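Local structure of 3'-5'-exonuclease (3E2V) at residues E64-S67 with A68-L71; E140-D143 with L144-Q148. The protein is a magnesium-binding TatD-type nuclease that probably cuts double-stranded DNA internally and also trims it from the 3' end. One frame throughout, in Å; residues are numbered along the deposited sequence.

Both contacts are short runs of about two turns within a helix, yet their side-chain chemistry differs. Interaction 1 lies on helix 62-75, which crosses over between barrel strands 52-57 and 82-87; its buried side carries Ser65, Ala68 and Leu71, and its more exposed side a direct amide-to-carboxylate bond. Interaction 2, on helix 132-149, buries Leu141, Tyr142 and Met145, and replaces that direct bond with an amide set over an aromatic ring and a water bridge to a carboxylate. The two helices pack against each other and both reach Ile87 of strand 82-87. They meet where Leu144 CD1 comes within 3.6 Å of Gln66 OE1 and where Ile69 packs on Leu144 and Gln148.

Interaction 1 (E64-S67 with A68-L71); sequences ESQS and AIEL
Gln66 and Glu70, one turn apart, join their side chains on the more exposed side of helix 62-75, the crossover helix of the beta-alpha-beta unit formed with strands 52-57 and 82-87 of this TIM-barrel-like fold. The tight side lies against the sheet and helix 132-149. Ala68 is buried there, its CB 3.5 Å from Ser65 O, and Ile69 lays CG1 against the same carbonyl oxygen at 3.3 Å. That oxygen also accepts the Ile69 N-H in a nearly straight bond of 169°, part of the i to i+4 ladder running from Glu64 to Leu71. Ser65 OG is held by Ser61 O and by the backbone N of Gly88, which ties the helix to the chain just past strand 82-87, while Leu71 turns toward Leu21, Thr22 and His27. Glu64, whose OE1 bonds Thr22 OG1, lies about 11 Å by side chain from the bound magnesium ion.

The looser side is where Glu70 is exposed, while Gln66 borders Leu144 of helix 132-149. Gln66 sends CG anti to its backbone N (chi1 -172°) and then bends at chi2, which turns NE2 toward Glu70. Glu70, extended beyond CG, runs back along the helix toward Gln66, its CG 3.3 Å from Gln66 O, so the same backbone oxygen that takes the Glu70 N-H is also flanked by the side chain. The amide and carboxylate planes stand 54° apart. The carboxylate oxygen lies almost in the plane of the Gln66 amide but receives the N-H on its anti side, with Gln66 NE2 2.9 Å from Glu70 OE2.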
loop_
_atom_site.group_PDB
_atom_site.type_symbol
_atom_site.label_atom_id
_atom_site.label_comp_id
_atom_site.label_asym_id
_atom_site.label_seq_id
_atom_site.Cartn_x
_atom_site.Cartn_y
_atom_site.Cartn_z
ATOM N N GLU A 64 1.594 -11.297 8.206
ATOM C CA GLU A 64 1.471 -11.008 6.787
ATOM C C GLU A 64 2.745 -10.411 6.209
ATOM O O GLU A 64 3.083 -10.658 5.051
ATOM C CB GLU A 64 0.282 -10.079 6.520
ATOM C CG GLU A 64 -1.025 -10.825 6.379
ATOM C CD GLU A 64 -1.134 -11.536 5.038
ATOM O OE1 GLU A 64 -1.154 -10.851 3.990
ATOM O OE2 GLU A 64 -1.194 -12.786 5.031
ATOM N N SER A 65 3.458 -9.630 7.020
ATOM C CA SER A 65 4.733 -9.082 6.582
ATOM C C SER A 65 5.726 -10.216 6.386
ATOM O O SER A 65 6.484 -10.220 5.414
ATOM C CB SER A 65 5.271 -8.062 7.586
ATOM O OG SER A 65 4.438 -6.914 7.626
ATOM N N GLN A 66 5.704 -11.181 7.307
ATOM C CA GLN A 66 6.539 -12.369 7.161
ATOM C C GLN A 66 6.170 -13.177 5.911
ATOM O O GLN A 66 7.061 -13.617 5.175
ATOM C CB GLN A 66 6.447 -13.234 8.417
ATOM C CG GLN A 66 7.430 -14.396 8.440
ATOM C CD GLN A 66 8.880 -13.949 8.479
ATOM O OE1 GLN A 66 9.238 -13.010 9.208
ATOM N NE2 GLN A 66 9.733 -14.616 7.688
ATOM N N SER A 67 4.871 -13.348 5.655
ATOM C CA SER A 67 4.421 -13.975 4.402
ATOM C C SER A 67 4.937 -13.239 3.164
ATOM O O SER A 67 5.352 -13.873 2.187
ATOM C CB SER A 67 2.897 -14.081 4.351
ATOM O OG SER A 67 2.452 -14.977 5.351
ATOM N N ALA A 68 4.910 -11.901 3.196
ATOM C CA ALA A 68 5.410 -11.109 2.064
ATOM C C ALA A 68 6.916 -11.283 1.871
ATOM O O ALA A 68 7.386 -11.467 0.738
ATOM C CB ALA A 68 5.063 -9.625 2.246
ATOM N N ILE A 69 7.677 -11.241 2.968
ATOM C CA ILE A 69 9.112 -11.535 2.919
ATOM C C ILE A 69 9.378 -12.857 2.214
ATOM O O ILE A 69 10.218 -12.922 1.329
ATOM C CB ILE A 69 9.718 -11.572 4.342
ATOM C CG1 ILE A 69 9.751 -10.162 4.951
ATOM C CG2 ILE A 69 11.139 -12.143 4.326
ATOM C CD1 ILE A 69 9.839 -10.179 6.471
ATOM N N GLU A 70 8.647 -13.882 2.619
ATOM C CA GLU A 70 8.896 -15.233 2.123
ATOM C C GLU A 70 8.433 -15.389 0.695
ATOM O O GLU A 70 9.084 -16.075 -0.094
ATOM C CB GLU A 70 8.199 -16.241 3.014
ATOM C CG GLU A 70 8.840 -16.319 4.384
ATOM C CD GLU A 70 7.946 -16.986 5.405
ATOM O OE1 GLU A 70 6.934 -17.620 5.021
ATOM O OE2 GLU A 70 8.257 -16.863 6.613
ATOM N N LEU A 71 7.308 -14.766 0.353
ATOM C CA LEU A 71 6.800 -14.862 -1.008
ATOM C C LEU A 71 7.749 -14.181 -1.995
ATOM O O LEU A 71 8.054 -14.732 -3.064
ATOM C CB LEU A 71 5.379 -14.283 -1.102
ATOM C CG LEU A 71 4.703 -14.317 -2.476
ATOM C CD1 LEU A 71 4.617 -15.753 -3.016
ATOM C CD2 LEU A 71 3.306 -13.700 -2.378
#

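Interaction 2 (E140-D143 with L144-Q148); sequences ELYD and LMNQQ
Tyr142 and Asn146 make the distinctive contact of this stretch of helix 132-149, an amide set over an aromatic face. Asn146 ND2 sits 3.1 Å above the plane of the Tyr142 ring and over its centre, and the ring and amide planes are 75° apart, so the amide comes down on the ring steeply instead of lying flat on it. The closest ring atom is Tyr142 CZ, 3.2 Å from Asn146 ND2. Tyr142 brings its ring alongside the next turn because CG is anti to the backbone N (chi1 -178°).

The polar contacts hold that amide from further directions. A water bridges it to Asp143, accepting from Asn146 ND2 at 3.0 Å and donating to Asp143 OD1 at 2.8 Å. The other carboxylate oxygen, OD2, forms a salt bridge with Lys139, and Asn191 ND2 bonds both Asn146 OD1 and Tyr142 OH, which should help fix the rotation of the amide and the position of the ring. Along the backbone, four i to i+4 bonds link the two halves, among them Met145 N to Leu141 O at 171°.

Apolar packing occupies another side of the helix. Met145, extended beyond CG, carries its terminal methyl CE to 3.9 Å from Leu141 CG, with CD1 of the same leucine equally close.

Helix 132-149 is thereby packed among neighbouring helices and strand 82-87. Leu141 and Leu144 pack on helix 62-75 through Ile62 and Gln66, and both, with Met145, reach Ile87 of strand 82-87. Tyr142 and Met145 meet Ile187 of helix 174-187, and together with Asn146 they touch Leu194 of the short helix 192-195.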
loop_
_atom_site.group_PDB
_atom_site.type_symbol
_atom_site.label_atom_id
_atom_site.label_comp_id
_atom_site.label_asym_id
_atom_site.label_seq_id
_atom_site.Cartn_x
_atom_site.Cartn_y
_atom_site.Cartn_z
ATOM N N GLU A 140 9.440 -7.209 18.837
ATOM C CA GLU A 140 9.475 -8.213 17.782
ATOM C C GLU A 140 9.414 -7.536 16.404
ATOM O O GLU A 140 10.168 -7.884 15.495
ATOM C CB GLU A 140 8.321 -9.195 17.956
ATOM C CG GLU A 140 8.246 -10.246 16.857
ATOM C CD GLU A 140 7.016 -11.127 16.950
ATOM O OE1 GLU A 140 6.331 -11.102 18.000
ATOM O OE2 GLU A 140 6.741 -11.862 15.969
ATOM N N LEU A 141 8.534 -6.545 16.278
ATOM C CA LEU A 141 8.387 -5.815 15.025
ATOM C C LEU A 141 9.632 -5.006 14.649
ATOM O O LEU A 141 10.101 -5.074 13.511
ATOM C CB LEU A 141 7.150 -4.913 15.114
ATOM C CG LEU A 141 6.833 -4.089 13.869
ATOM C CD1 LEU A 141 6.561 -4.982 12.661
ATOM C CD2 LEU A 141 5.634 -3.211 14.161
ATOM N N TYR A 142 10.180 -4.261 15.615
ATOM C CA TYR A 142 11.441 -3.530 15.425
ATOM C C TYR A 142 12.563 -4.465 15.001
ATOM O O TYR A 142 13.296 -4.203 14.029
ATOM C CB TYR A 142 11.806 -2.836 16.744
ATOM C CG TYR A 142 13.058 -1.984 16.711
ATOM C CD1 TYR A 142 13.180 -0.923 15.811
ATOM C CD2 TYR A 142 14.099 -2.216 17.595
ATOM C CE1 TYR A 142 14.310 -0.116 15.781
ATOM C CE2 TYR A 142 15.239 -1.410 17.578
ATOM C CZ TYR A 142 15.330 -0.361 16.670
ATOM O OH TYR A 142 16.451 0.446 16.637
ATOM N N ASP A 143 12.679 -5.573 15.728
ATOM C CA ASP A 143 13.714 -6.563 15.415
ATOM C C ASP A 143 13.585 -7.104 13.989
ATOM O O ASP A 143 14.582 -7.222 13.275
ATOM C CB ASP A 143 13.681 -7.711 16.419
ATOM C CG ASP A 143 14.261 -7.326 17.786
ATOM O OD1 ASP A 143 14.872 -6.235 17.934
ATOM O OD2 ASP A 143 14.068 -8.132 18.724
ATOM N N LEU A 144 12.358 -7.397 13.566
ATOM C CA LEU A 144 12.104 -7.850 12.201
ATOM C C LEU A 144 12.532 -6.823 11.155
ATOM O O LEU A 144 13.213 -7.146 10.180
ATOM C CB LEU A 144 10.625 -8.186 12.016
ATOM C CG LEU A 144 10.233 -8.730 10.641
ATOM C CD1 LEU A 144 10.958 -10.041 10.374
ATOM C CD2 LEU A 144 8.719 -8.938 10.592
ATOM N N MET A 145 12.121 -5.572 11.355
ATOM C CA MET A 145 12.514 -4.487 10.463
ATOM C C MET A 145 14.035 -4.375 10.372
ATOM O O MET A 145 14.577 -4.289 9.280
ATOM C CB MET A 145 11.909 -3.154 10.933
ATOM C CG MET A 145 10.403 -3.073 10.819
ATOM S SD MET A 145 9.782 -1.414 11.378
ATOM C CE MET A 145 7.991 -1.648 11.114
ATOM N N ASN A 146 14.720 -4.404 11.513
ATOM C CA ASN A 146 16.173 -4.327 11.496
ATOM C C ASN A 146 16.837 -5.503 10.791
ATOM O O ASN A 146 17.758 -5.298 10.010
ATOM C CB ASN A 146 16.718 -4.170 12.908
ATOM C CG ASN A 146 16.455 -2.815 13.459
ATOM O OD1 ASN A 146 16.416 -1.824 12.722
ATOM N ND2 ASN A 146 16.281 -2.747 14.768
ATOM N N GLN A 147 16.362 -6.717 11.067
ATOM C CA GLN A 147 16.878 -7.924 10.409
ATOM C C GLN A 147 16.759 -7.776 8.895
ATOM O O GLN A 147 17.700 -8.053 8.149
ATOM C CB GLN A 147 16.111 -9.173 10.870
ATOM C CG GLN A 147 16.403 -10.438 10.015
ATOM C CD GLN A 147 15.400 -11.589 10.181
ATOM O OE1 GLN A 147 14.193 -11.454 9.920
ATOM N NE2 GLN A 147 15.918 -12.755 10.582
ATOM N N GLN A 148 15.587 -7.337 8.445
ATOM C CA GLN A 148 15.339 -7.239 7.015
ATOM C C GLN A 148 16.018 -6.049 6.337
ATOM O O GLN A 148 16.304 -6.096 5.146
ATOM C CB GLN A 148 13.828 -7.258 6.734
ATOM C CG GLN A 148 13.157 -8.558 7.181
ATOM C CD GLN A 148 13.663 -9.759 6.416
ATOM O OE1 GLN A 148 13.768 -9.724 5.187
ATOM N NE2 GLN A 148 13.989 -10.826 7.135
HETATM O O HOH W 1 16.939 -5.145 16.382
#